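Local coordinates for protein DNA helicase RecQ (PDB 4Q48) that probably couples ATP hydrolysis to the unwinding of duplex DNA, translocating in the 3'-5' direction, and is present here as its zinc-containing catalytic core, at residues F282-E286 / D301-V305; Q225-F229 / T335-V339; D208-Y214 / R382-L386. One frame throughout, in Å; residues are numbered along the deposited sequence.

Contact 1: residues F282-E286 / D301-V305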
ATOM      1  N   PHE A 282      -4.048  -5.736  26.848  1.00 58.00           N
ATOM      2  CA  PHE A 282      -3.383  -4.709  26.073  1.00 52.36           C
ATOM      3  C   PHE A 282      -4.251  -3.450  26.032  1.00 54.19           C
ATOM      4  O   PHE A 282      -3.772  -2.356  26.305  1.00 54.17           O
ATOM      5  CB  PHE A 282      -3.085  -5.213  24.658  1.00 46.19           C
ATOM      6  CG  PHE A 282      -2.109  -4.354  23.893  1.00 50.15           C
ATOM      7  CD1 PHE A 282      -0.920  -3.928  24.482  1.00 47.70           C
ATOM      8  CD2 PHE A 282      -2.363  -3.992  22.574  1.00 48.36           C
ATOM      9  CE1 PHE A 282      -0.018  -3.147  23.777  1.00 40.18           C
ATOM     10  CE2 PHE A 282      -1.469  -3.214  21.865  1.00 42.87           C
ATOM     11  CZ  PHE A 282      -0.293  -2.785  22.473  1.00 44.10           C
ATOM     12  N   LEU A 283      -5.540  -3.623  25.743  1.00 57.95           N
ATOM     13  CA  LEU A 283      -6.453  -2.507  25.491  1.00 53.86           C
ATOM     14  C   LEU A 283      -6.736  -1.660  26.731  1.00 58.61           C
ATOM     15  O   LEU A 283      -6.958  -0.452  26.622  1.00 57.56           O
ATOM     16  CB  LEU A 283      -7.799  -3.023  24.977  1.00 60.44           C
ATOM     17  CG  LEU A 283      -8.031  -3.980  23.804  1.00 67.61           C
ATOM     18  CD1 LEU A 283      -9.525  -4.283  23.654  1.00 72.52           C
ATOM     19  CD2 LEU A 283      -7.418  -3.553  22.489  1.00 71.13           C
ATOM     20  N   ASN A 284      -6.741  -2.302  27.901  1.00 62.57           N
ATOM     21  CA  ASN A 284      -7.297  -1.700  29.121  1.00 60.15           C
ATOM     22  C   ASN A 284      -6.266  -1.365  30.159  1.00 54.08           C
ATOM     23  O   ASN A 284      -6.555  -0.647  31.111  1.00 48.18           O
ATOM     24  CB  ASN A 284      -8.301  -2.644  29.810  1.00 55.56           C
ATOM     25  CG  ASN A 284      -9.493  -2.976  28.952  1.00 60.32           C
ATOM     26  OD1 ASN A 284      -9.807  -2.268  27.986  1.00 59.37           O
ATOM     27  ND2 ASN A 284     -10.177  -4.066  29.302  1.00 62.41           N
ATOM     28  N   GLU A 285      -5.072  -1.910  30.001  1.00 53.74           N
ATOM     29  CA  GLU A 285      -4.042  -1.638  30.982  1.00 52.53           C
ATOM     30  C   GLU A 285      -2.921  -0.823  30.378  1.00 49.57           C
ATOM     31  O   GLU A 285      -2.927  -0.509  29.188  1.00 55.80           O
ATOM     32  CB  GLU A 285      -3.492  -2.929  31.572  1.00 51.73           C
ATOM     33  CG  GLU A 285      -4.547  -3.800  32.210  1.00 54.61           C
ATOM     34  CD  GLU A 285      -3.985  -5.111  32.745  1.00 55.90           C
ATOM     35  OE1 GLU A 285      -2.789  -5.140  33.126  1.00 59.34           O
ATOM     36  OE2 GLU A 285      -4.738  -6.109  32.778  1.00 54.21           O
ATOM     37  N   GLU A 286      -1.999  -0.409  31.226  1.00 41.97           N
ATOM     38  CA  GLU A 286      -0.876   0.350  30.760  1.00 43.52           C
ATOM     39  C   GLU A 286       0.370  -0.482  30.766  1.00 48.10           C
ATOM     40  O   GLU A 286       0.485  -1.434  31.540  1.00 46.16           O
ATOM     41  CB  GLU A 286      -0.699   1.627  31.584  1.00 41.82           C
ATOM     42  CG  GLU A 286      -1.908   2.538  31.437  1.00 47.53           C
ATOM     43  CD  GLU A 286      -2.137   2.952  29.989  1.00 47.98           C
ATOM     44  OE1 GLU A 286      -1.189   2.849  29.172  1.00 49.05           O
ATOM     45  OE2 GLU A 286      -3.287   3.293  29.643  1.00 45.59           O
ATOM     46  N   ASP A 301      -5.117  -3.144  18.515  1.00 52.89           N
ATOM     47  CA  ASP A 301      -5.562  -1.759  18.694  1.00 62.63           C
ATOM     48  C   ASP A 301      -5.279  -1.224  20.095  1.00 56.08           C
ATOM     49  O   ASP A 301      -5.322  -1.960  21.069  1.00 57.99           O
ATOM     50  CB  ASP A 301      -7.054  -1.631  18.412  1.00 64.36           C
ATOM     51  CG  ASP A 301      -7.403  -2.017  17.003  1.00 69.75           C
ATOM     52  OD1 ASP A 301      -7.001  -1.276  16.080  1.00 62.30           O
ATOM     53  OD2 ASP A 301      -8.074  -3.063  16.828  1.00 69.88           O
ATOM     54  N   LYS A 302      -5.005   0.072  20.168  1.00 49.09           N
ATOM     55  CA  LYS A 302      -4.690   0.764  21.407  1.00 45.95           C
ATOM     56  C   LYS A 302      -4.264   2.160  20.988  1.00 42.45           C
ATOM     57  O   LYS A 302      -3.495   2.301  20.048  1.00 45.09           O
ATOM     58  CB  LYS A 302      -3.578   0.063  22.191  1.00 44.84           C
ATOM     59  CG  LYS A 302      -3.420   0.563  23.606  1.00 46.61           C
ATOM     60  CD  LYS A 302      -2.430  -0.257  24.403  1.00 44.49           C
ATOM     61  CE  LYS A 302      -1.948   0.536  25.623  1.00 44.78           C
ATOM     62  NZ  LYS A 302      -2.984   0.752  26.685  1.00 45.62           N
ATOM     63  N   PRO A 303      -4.740   3.199  21.684  1.00 42.82           N
ATOM     64  CA  PRO A 303      -4.415   4.530  21.182  1.00 43.47           C
ATOM     65  C   PRO A 303      -3.039   4.956  21.643  1.00 45.98           C
ATOM     66  O   PRO A 303      -2.450   5.894  21.119  1.00 50.96           O
ATOM     67  CB  PRO A 303      -5.498   5.418  21.810  1.00 42.73           C
ATOM     68  CG  PRO A 303      -6.335   4.500  22.710  1.00 41.23           C
ATOM     69  CD  PRO A 303      -5.529   3.275  22.921  1.00 46.55           C
ATOM     70  N   ASN A 304      -2.502   4.151  22.539  1.00 44.77           N
ATOM     71  CA  ASN A 304      -1.508   4.516  23.520  1.00 40.77           C
ATOM     72  C   ASN A 304      -0.125   3.880  23.182  1.00 43.39           C
ATOM     73  O   ASN A 304       0.780   3.814  24.028  1.00 45.65           O
ATOM     74  CB  ASN A 304      -2.084   4.021  24.868  1.00 40.82           C
ATOM     75  CG  ASN A 304      -1.387   4.575  26.079  1.00 40.56           C
ATOM     76  OD1 ASN A 304      -0.907   5.700  26.092  1.00 43.79           O
ATOM     77  ND2 ASN A 304      -1.330   3.770  27.121  1.00 46.11           N
ATOM     78  N   VAL A 305       0.017   3.370  21.955  1.00 37.88           N
ATOM     79  CA  VAL A 305       1.144   2.500  21.589  1.00 36.53           C
ATOM     80  C   VAL A 305       2.432   3.248  21.208  1.00 35.41           C
ATOM     81  O   VAL A 305       2.509   3.941  20.191  1.00 30.14           O
ATOM     82  CB  VAL A 305       0.766   1.556  20.410  1.00 37.66           C
ATOM     83  CG1 VAL A 305       1.974   0.815  19.913  1.00 34.62           C
ATOM     84  CG2 VAL A 305      -0.326   0.574  20.818  1.00 37.55           C
TER
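Lys302 reaches across Phe282 to the end of helix 272-284, where its ammonium group finds backbone carbonyls. Its CB starts above the rim of the phenyl ring, 3.9 Å from Phe282 CE2. CG lies anti to the lysine's own backbone N (chi1 -168°), which sends the extended chain across the ring. CG then passes the carbonyl of Phe282, and CD stands over the centre of the ring, 3.7 Å from the Phe282 centroid and almost on its normal, a CH-pi contact with one face. CE approaches the same carbonyl, Lys302 CE to Phe282 O being 3.5 Å. A bend at the last torsion (chi4 69°) swings NZ past the ring toward Glu285, whose O accepts a 2.8 Å hydrogen bond from Lys302 NZ nearly along the C=O axis. A second, weak bond runs from Lys302 NZ to Phe282 O at 3.2 Å. Positive charge placed at the C-terminal end of a helix probably suits the helix dipole; a long salt bridge to Glu286 is doubtful, since that carboxylate is not securely placed. Replacing Lys302 with alanine is likely to leave the Glu285 carbonyl without this donor and to strip the aliphatic cover from one face of Phe282. Beyond the lysine, Val305 CG2 meets Phe282 CZ at 3.7 Å, the two side chains crossing at about a right angle, and Leu283 turns CD2 toward the carbonyl of Asp301. Phe282 is buried, with Ala238 and Ile240 of strand 238-242 against it. The contact thus joins helix 272-284 to the loop leading into strand 305-310 of the second RecA-like domain, and Lys302 also touches Ala238 of the central strand beneath.

Contact 2: residues Q225-F229 / T335-V339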
ATOM      1  N   GLN A 225      19.430  -6.382  21.357  1.00 44.30           N
ATOM      2  CA  GLN A 225      19.248  -5.060  20.783  1.00 38.98           C
ATOM      3  C   GLN A 225      17.915  -4.475  21.219  1.00 41.79           C
ATOM      4  O   GLN A 225      17.825  -3.284  21.546  1.00 38.20           O
ATOM      5  CB  GLN A 225      19.333  -5.124  19.269  1.00 38.35           C
ATOM      6  CG  GLN A 225      20.756  -4.965  18.748  1.00 43.23           C
ATOM      7  CD  GLN A 225      20.898  -5.363  17.279  1.00 41.11           C
ATOM      8  OE1 GLN A 225      20.307  -6.357  16.826  1.00 39.23           O
ATOM      9  NE2 GLN A 225      21.709  -4.615  16.545  1.00 30.85           N
ATOM     10  N   LEU A 226      16.897  -5.337  21.230  1.00 38.15           N
ATOM     11  CA  LEU A 226      15.539  -4.930  21.500  1.00 34.12           C
ATOM     12  C   LEU A 226      15.385  -4.437  22.914  1.00 40.98           C
ATOM     13  O   LEU A 226      14.804  -3.375  23.158  1.00 44.81           O
ATOM     14  CB  LEU A 226      14.575  -6.084  21.254  1.00 33.18           C
ATOM     15  CG  LEU A 226      13.145  -5.750  21.684  1.00 43.02           C
ATOM     16  CD1 LEU A 226      12.579  -4.703  20.763  1.00 37.44           C
ATOM     17  CD2 LEU A 226      12.207  -6.971  21.717  1.00 43.76           C
ATOM     18  N   LEU A 227      15.904  -5.219  23.846  1.00 41.85           N
ATOM     19  CA  LEU A 227      15.800  -4.914  25.255  1.00 38.36           C
ATOM     20  C   LEU A 227      16.508  -3.608  25.508  1.00 39.37           C
ATOM     21  O   LEU A 227      16.012  -2.733  26.228  1.00 37.62           O
ATOM     22  CB  LEU A 227      16.371  -6.049  26.103  1.00 45.47           C
ATOM     23  CG  LEU A 227      16.290  -5.853  27.608  1.00 45.73           C
ATOM     24  CD1 LEU A 227      14.849  -5.577  27.980  1.00 44.69           C
ATOM     25  CD2 LEU A 227      16.735  -7.132  28.267  1.00 51.73           C
ATOM     26  N   HIS A 228      17.680  -3.452  24.913  1.00 39.81           N
ATOM     27  CA  HIS A 228      18.354  -2.193  25.118  1.00 39.27           C
ATOM     28  C   HIS A 228      17.442  -1.046  24.610  1.00 44.08           C
ATOM     29  O   HIS A 228      17.297  -0.026  25.277  1.00 44.69           O
ATOM     30  CB  HIS A 228      19.687  -2.151  24.404  1.00 29.90           C
ATOM     31  CG  HIS A 228      20.403  -0.865  24.614  1.00 40.86           C
ATOM     32  ND1 HIS A 228      20.546   0.080  23.624  1.00 48.33           N
ATOM     33  CD2 HIS A 228      20.992  -0.345  25.718  1.00 54.87           C
ATOM     34  CE1 HIS A 228      21.199   1.123  24.104  1.00 55.48           C
ATOM     35  NE2 HIS A 228      21.484   0.890  25.372  1.00 57.25           N
ATOM     36  N   PHE A 229      16.793  -1.248  23.460  1.00 37.89           N
ATOM     37  CA  PHE A 229      15.877  -0.264  22.897  1.00 38.58           C
ATOM     38  C   PHE A 229      14.737   0.027  23.865  1.00 41.09           C
ATOM     39  O   PHE A 229      14.463   1.176  24.200  1.00 39.12           O
ATOM     40  CB  PHE A 229      15.332  -0.770  21.537  1.00 39.56           C
ATOM     41  CG  PHE A 229      14.197   0.054  20.965  1.00 30.37           C
ATOM     42  CD1 PHE A 229      14.381   1.382  20.637  1.00 26.36           C
ATOM     43  CD2 PHE A 229      12.951  -0.525  20.741  1.00 29.47           C
ATOM     44  CE1 PHE A 229      13.349   2.131  20.112  1.00 29.82           C
ATOM     45  CE2 PHE A 229      11.897   0.224  20.209  1.00 30.41           C
ATOM     46  CZ  PHE A 229      12.094   1.545  19.883  1.00 29.75           C
ATOM     47  N   THR A 335       8.056   5.215  18.001  1.00 31.21           N
ATOM     48  CA  THR A 335       9.161   4.728  17.190  1.00 29.01           C
ATOM     49  C   THR A 335       8.795   3.438  16.485  1.00 30.88           C
ATOM     50  O   THR A 335       8.230   2.532  17.095  1.00 28.78           O
ATOM     51  CB  THR A 335      10.415   4.415  18.019  1.00 35.11           C
ATOM     52  OG1 THR A 335      10.682   5.445  18.990  1.00 37.96           O
ATOM     53  CG2 THR A 335      11.606   4.158  17.083  1.00 30.26           C
ATOM     54  N   ALA A 336       9.116   3.339  15.207  1.00 33.11           N
ATOM     55  CA  ALA A 336       9.074   2.052  14.551  1.00 26.89           C
ATOM     56  C   ALA A 336      10.512   1.653  14.381  1.00 29.54           C
ATOM     57  O   ALA A 336      11.288   2.393  13.779  1.00 28.82           O
ATOM     58  CB  ALA A 336       8.344   2.117  13.243  1.00 31.31           C
ATOM     59  N   TRP A 337      10.864   0.511  14.975  1.00 30.96           N
ATOM     60  CA  TRP A 337      12.238   0.028  15.112  1.00 25.73           C
ATOM     61  C   TRP A 337      12.331  -1.373  14.525  1.00 31.43           C
ATOM     62  O   TRP A 337      11.583  -2.273  14.942  1.00 29.81           O
ATOM     63  CB  TRP A 337      12.592   0.025  16.579  1.00 28.87           C
ATOM     64  CG  TRP A 337      13.948  -0.425  17.023  1.00 28.94           C
ATOM     65  CD1 TRP A 337      14.986   0.375  17.400  1.00 29.94           C
ATOM     66  CD2 TRP A 337      14.374  -1.779  17.264  1.00 29.14           C
ATOM     67  NE1 TRP A 337      16.048  -0.395  17.834  1.00 36.88           N
ATOM     68  CE2 TRP A 337      15.699  -1.720  17.758  1.00 33.09           C
ATOM     69  CE3 TRP A 337      13.768  -3.033  17.107  1.00 28.03           C
ATOM     70  CZ2 TRP A 337      16.436  -2.869  18.083  1.00 25.57           C
ATOM     71  CZ3 TRP A 337      14.512  -4.176  17.415  1.00 29.83           C
ATOM     72  CH2 TRP A 337      15.826  -4.077  17.913  1.00 29.00           C
ATOM     73  N   MET A 338      13.203  -1.565  13.534  1.00 31.18           N
ATOM     74  CA  MET A 338      13.353  -2.879  12.894  1.00 30.15           C
ATOM     75  C   MET A 338      14.817  -3.244  12.617  1.00 33.22           C
ATOM     76  O   MET A 338      15.631  -2.440  12.125  1.00 28.13           O
ATOM     77  CB  MET A 338      12.552  -2.964  11.590  1.00 30.23           C
ATOM     78  CG  MET A 338      12.874  -4.204  10.729  1.00 31.42           C
ATOM     79  SD  MET A 338      11.830  -4.453   9.261  1.00 43.96           S
ATOM     80  CE  MET A 338      12.392  -3.163   8.171  1.00 33.23           C
ATOM     81  N   VAL A 339      15.130  -4.492  12.929  1.00 33.75           N
ATOM     82  CA  VAL A 339      16.420  -5.042  12.589  1.00 36.89           C
ATOM     83  C   VAL A 339      16.204  -6.269  11.727  1.00 36.30           C
ATOM     84  O   VAL A 339      15.256  -7.029  11.899  1.00 35.81           O
ATOM     85  CB  VAL A 339      17.264  -5.421  13.835  1.00 33.60           C
ATOM     86  CG1 VAL A 339      17.884  -4.176  14.494  1.00 27.77           C
ATOM     87  CG2 VAL A 339      16.449  -6.290  14.809  1.00 25.48           C
TER
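Thr335 opens the strand side of the contact at the rim of Phe229: its CB lies in the plane of that ring, 3.8 Å from Phe229 CZ, and CG2 sits close by. Its hydroxyl is engaged elsewhere, with His234, whose ring also meets Phe229. Ala336 faces the other side of the sheet. Trp337 carries most of the contact. With CG anti to the backbone N (chi1 180°), its indole projects straight from the strand toward the helix and slides past the side chain of Phe229, which comes the opposite way. The five-membered ring and the phenyl ring stack face to face, centroids 3.9 Å apart and planes inclined by 13°. The overlap continues into the stems: Trp337 CB lies over the Phe229 ring, and Phe229 CB over the five-membered ring, both as CH-pi contacts. Farther out, the six-membered part of the indole meets the preceding helical turn, with Trp337 CH2 3.7 Å from Leu226 CA, Trp337 CZ3 3.9 Å from Leu226 CD1, and Gln225 CB in the indole plane at its edge. Val339 follows, its CG1 over the indole face opposite Phe229 and 4.0 Å from Gln225 OE1. The amide of Gln225 is bound by Asp220 N and Leu218 O, which hold it at the start of the helix. Strand 335-339 and helix 225-229 run nearly antiparallel, at 161° with axes 10.4 Å apart, as expected where the helix of a beta-alpha-beta crossover packs on the parallel sheet of a RecA-like helicase domain.

Contact 3: residues D208-Y214 / R382-L386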
ATOM      1  N   ASP A 208       1.291   9.588   5.372  1.00 29.31           N
ATOM      2  CA  ASP A 208       2.297   9.910   6.328  1.00 33.67           C
ATOM      3  C   ASP A 208       1.742   9.844   7.752  1.00 41.07           C
ATOM      4  O   ASP A 208       0.564  10.093   8.009  1.00 39.88           O
ATOM      5  CB  ASP A 208       2.893  11.287   6.061  1.00 34.63           C
ATOM      6  CG  ASP A 208       4.149  11.533   6.875  1.00 34.74           C
ATOM      7  OD1 ASP A 208       4.718  10.539   7.393  1.00 27.64           O
ATOM      8  OD2 ASP A 208       4.554  12.708   6.992  1.00 38.27           O
ATOM      9  N   ARG A 209       2.605   9.408   8.658  1.00 43.55           N
ATOM     10  CA  ARG A 209       2.311   9.430  10.065  1.00 36.75           C
ATOM     11  C   ARG A 209       3.485  10.121  10.753  1.00 35.98           C
ATOM     12  O   ARG A 209       4.336   9.484  11.333  1.00 38.86           O
ATOM     13  CB  ARG A 209       2.079   8.011  10.592  1.00 34.50           C
ATOM     14  CG  ARG A 209       0.969   7.244   9.854  1.00 35.84           C
ATOM     15  CD  ARG A 209      -0.428   7.595  10.373  1.00 35.40           C
ATOM     16  NE  ARG A 209      -0.556   7.656  11.831  1.00 33.57           N
ATOM     17  CZ  ARG A 209      -0.687   6.587  12.616  1.00 37.66           C
ATOM     18  NH1 ARG A 209      -0.741   5.362  12.100  1.00 35.39           N
ATOM     19  NH2 ARG A 209      -0.797   6.740  13.922  1.00 40.41           N
ATOM     20  N   PRO A 210       3.540  11.447  10.660  1.00 38.14           N
ATOM     21  CA  PRO A 210       4.681  12.257  11.109  1.00 34.57           C
ATOM     22  C   PRO A 210       5.211  11.949  12.529  1.00 38.07           C
ATOM     23  O   PRO A 210       6.408  12.139  12.809  1.00 32.78           O
ATOM     24  CB  PRO A 210       4.119  13.677  11.053  1.00 29.47           C
ATOM     25  CG  PRO A 210       3.068  13.598   9.979  1.00 39.13           C
ATOM     26  CD  PRO A 210       2.428  12.275  10.161  1.00 35.58           C
ATOM     27  N   ASN A 211       4.329  11.492  13.419  1.00 36.95           N
ATOM     28  CA  ASN A 211       4.718  11.317  14.806  1.00 32.31           C
ATOM     29  C   ASN A 211       5.411   9.978  15.015  1.00 35.31           C
ATOM     30  O   ASN A 211       6.038   9.744  16.070  1.00 32.82           O
ATOM     31  CB  ASN A 211       3.503  11.482  15.739  1.00 29.97           C
ATOM     32  CG  ASN A 211       2.413  10.497  15.457  1.00 36.24           C
ATOM     33  OD1 ASN A 211       1.939  10.391  14.321  1.00 43.50           O
ATOM     34  ND2 ASN A 211       1.986   9.768  16.488  1.00 31.47           N
ATOM     35  N   ILE A 212       5.347   9.124  13.991  1.00 32.00           N
ATOM     36  CA  ILE A 212       6.060   7.854  14.022  1.00 29.76           C
ATOM     37  C   ILE A 212       7.427   8.054  13.400  1.00 34.09           C
ATOM     38  O   ILE A 212       7.518   8.422  12.216  1.00 30.48           O
ATOM     39  CB  ILE A 212       5.330   6.755  13.253  1.00 30.26           C
ATOM     40  CG1 ILE A 212       3.928   6.548  13.823  1.00 30.54           C
ATOM     41  CG2 ILE A 212       6.142   5.470  13.283  1.00 32.05           C
ATOM     42  CD1 ILE A 212       3.074   5.605  12.998  1.00 35.31           C
ATOM     43  N   GLN A 213       8.485   7.829  14.194  1.00 32.05           N
ATOM     44  CA  GLN A 213       9.855   7.896  13.685  1.00 29.48           C
ATOM     45  C   GLN A 213      10.290   6.535  13.123  1.00 31.40           C
ATOM     46  O   GLN A 213      10.182   5.529  13.820  1.00 36.02           O
ATOM     47  CB  GLN A 213      10.812   8.361  14.770  1.00 24.08           C
ATOM     48  CG  GLN A 213      12.251   8.110  14.419  1.00 32.05           C
ATOM     49  CD  GLN A 213      13.251   8.857  15.288  1.00 34.09           C
ATOM     50  OE1 GLN A 213      14.246   8.285  15.759  1.00 32.78           O
ATOM     51  NE2 GLN A 213      12.999  10.143  15.495  1.00 29.90           N
ATOM     52  N   TYR A 214      10.755   6.484  11.869  1.00 29.22           N
ATOM     53  CA  TYR A 214      11.104   5.178  11.257  1.00 34.55           C
ATOM     54  C   TYR A 214      12.596   4.813  11.371  1.00 33.37           C
ATOM     55  O   TYR A 214      13.477   5.631  11.075  1.00 30.68           O
ATOM     56  CB  TYR A 214      10.671   5.133   9.786  1.00 34.09           C
ATOM     57  CG  TYR A 214       9.170   5.218   9.624  1.00 33.60           C
ATOM     58  CD1 TYR A 214       8.373   4.076   9.649  1.00 28.29           C
ATOM     59  CD2 TYR A 214       8.550   6.455   9.489  1.00 33.47           C
ATOM     60  CE1 TYR A 214       6.999   4.167   9.514  1.00 29.93           C
ATOM     61  CE2 TYR A 214       7.186   6.560   9.378  1.00 36.32           C
ATOM     62  CZ  TYR A 214       6.411   5.419   9.384  1.00 36.52           C
ATOM     63  OH  TYR A 214       5.049   5.566   9.258  1.00 35.43           O
ATOM     64  N   ARG A 382      14.205   7.584   4.729  1.00 32.82           N
ATOM     65  CA  ARG A 382      13.375   6.377   4.610  1.00 31.90           C
ATOM     66  C   ARG A 382      11.930   6.707   4.304  1.00 31.33           C
ATOM     67  O   ARG A 382      11.282   5.978   3.570  1.00 29.70           O
ATOM     68  CB  ARG A 382      13.344   5.555   5.888  1.00 33.08           C
ATOM     69  CG  ARG A 382      14.620   5.345   6.563  1.00 38.92           C
ATOM     70  CD  ARG A 382      14.461   4.154   7.425  1.00 35.49           C
ATOM     71  NE  ARG A 382      14.892   3.038   6.624  1.00 38.57           N
ATOM     72  CZ  ARG A 382      16.152   2.650   6.569  1.00 37.81           C
ATOM     73  NH1 ARG A 382      17.064   3.274   7.310  1.00 38.93           N
ATOM     74  NH2 ARG A 382      16.487   1.634   5.796  1.00 36.77           N
ATOM     75  N   ARG A 383      11.424   7.775   4.924  1.00 28.61           N
ATOM     76  CA  ARG A 383      10.012   8.117   4.845  1.00 27.32           C
ATOM     77  C   ARG A 383       9.645   8.406   3.391  1.00 31.32           C
ATOM     78  O   ARG A 383       8.690   7.839   2.878  1.00 30.79           O
ATOM     79  CB  ARG A 383       9.682   9.323   5.739  1.00 31.79           C
ATOM     80  CG  ARG A 383       8.206   9.441   6.130  1.00 30.97           C
ATOM     81  CD  ARG A 383       7.923  10.647   6.987  1.00 28.91           C
ATOM     82  NE  ARG A 383       8.570  10.560   8.284  1.00 33.55           N
ATOM     83  CZ  ARG A 383       7.984  10.078   9.377  1.00 36.48           C
ATOM     84  NH1 ARG A 383       6.732   9.650   9.304  1.00 36.05           N
ATOM     85  NH2 ARG A 383       8.641  10.035  10.543  1.00 30.82           N
ATOM     86  N   GLN A 384      10.462   9.215   2.713  1.00 32.58           N
ATOM     87  CA  GLN A 384      10.268   9.489   1.296  1.00 30.54           C
ATOM     88  C   GLN A 384      10.132   8.199   0.489  1.00 31.28           C
ATOM     89  O   GLN A 384       9.216   8.083  -0.337  1.00 37.43           O
ATOM     90  CB  GLN A 384      11.405  10.332   0.726  1.00 27.38           C
ATOM     91  CG  GLN A 384      11.276  11.818   1.004  1.00 32.32           C
ATOM     92  CD  GLN A 384      12.480  12.632   0.534  1.00 43.32           C
ATOM     93  OE1 GLN A 384      13.613  12.138   0.469  1.00 42.26           O
ATOM     94  NE2 GLN A 384      12.240  13.899   0.229  1.00 49.47           N
ATOM     95  N   VAL A 385      11.005   7.227   0.728  1.00 28.19           N
ATOM     96  CA  VAL A 385      10.950   5.977  -0.025  1.00 25.98           C
ATOM     97  C   VAL A 385       9.680   5.200   0.270  1.00 29.72           C
ATOM     98  O   VAL A 385       9.068   4.643  -0.640  1.00 31.77           O
ATOM     99  CB  VAL A 385      12.172   5.084   0.269  1.00 28.72           C
ATOM    100  CG1 VAL A 385      11.952   3.644  -0.220  1.00 27.27           C
ATOM    101  CG2 VAL A 385      13.458   5.679  -0.336  1.00 23.80           C
ATOM    102  N   LEU A 386       9.294   5.163   1.546  1.00 34.35           N
ATOM    103  CA  LEU A 386       8.107   4.423   2.019  1.00 33.22           C
ATOM    104  C   LEU A 386       6.820   4.964   1.419  1.00 33.57           C
ATOM    105  O   LEU A 386       6.004   4.211   0.899  1.00 32.55           O
ATOM    106  CB  LEU A 386       8.017   4.470   3.554  1.00 32.27           C
ATOM    107  CG  LEU A 386       6.740   4.002   4.266  1.00 32.11           C
ATOM    108  CD1 LEU A 386       6.511   2.519   4.046  1.00 34.17           C
ATOM    109  CD2 LEU A 386       6.837   4.258   5.741  1.00 30.56           C
TER
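Tyr214 and Arg382 bring their backbones closest, 7.1 Å between the CA atoms, where strand 212-214 meets helix 382-386 at 97°, while a type I turn from Arg209 to Ile212 leads into the strand. Into this turn reaches Arg383. Its chain is extended to CG and CD, then bent at chi3 (-66°), which brings the guanidinium among three oxygens near its edge. Arg383 NH1 forms a salt bridge with Asp208 OD1 at 2.9 Å, meeting the syn lone pair of that oxygen, and a weak bond to the Arg209 carbonyl. NH2 donates to the Ile212 carbonyl, Arg383 NH2 to Ile212 O being 2.6 Å, and also to Asn400 O. Arg383 thereby ties helix 382-389 of the RecQ zinc-binding region, which follows the zinc ligand Cys381, to the turn that leads into strand 212-218, the first strand of the second RecA-like domain; its side chain touches a further ligand, Cys398. Tyr214 offers its ring edge to one guanidinium face, Tyr214 CE2 lying 3.1 Å from Arg383 NH1 with the planes 72° apart. Leu386 CD2 covers one face of that ring in a CH-pi contact, 4.0 Å from the Tyr214 centroid, and Ile212 CG2 lies on the opposite face. Arg382 passes its CD by Tyr214 O, while its guanidinium pairs with Asp402 and rests against Tyr375.

In the fold
Contacts 2 and 3 share the second parallel sheet, where strands 212-218 and 334-340 are neighbours: their centres are about 16 Å apart, and Ala336 N lies 2.8 Å from Gln213 O, a probable hydrogen bond. Contact 2 fastens a helix to one face of that sheet, whereas contact 3 attaches the zinc-binding module; the Arg383 side chain is about 5 Å from the zinc ion and that of Thr335 about 13 Å. Contact 1 touches neither, its centre being about 19 Å from that of contact 2 and about 22 Å from that of contact 3. Its Asp301 side chain lies about 11 Å from Gly49, an ADP-binding residue, although no ADP is bound here.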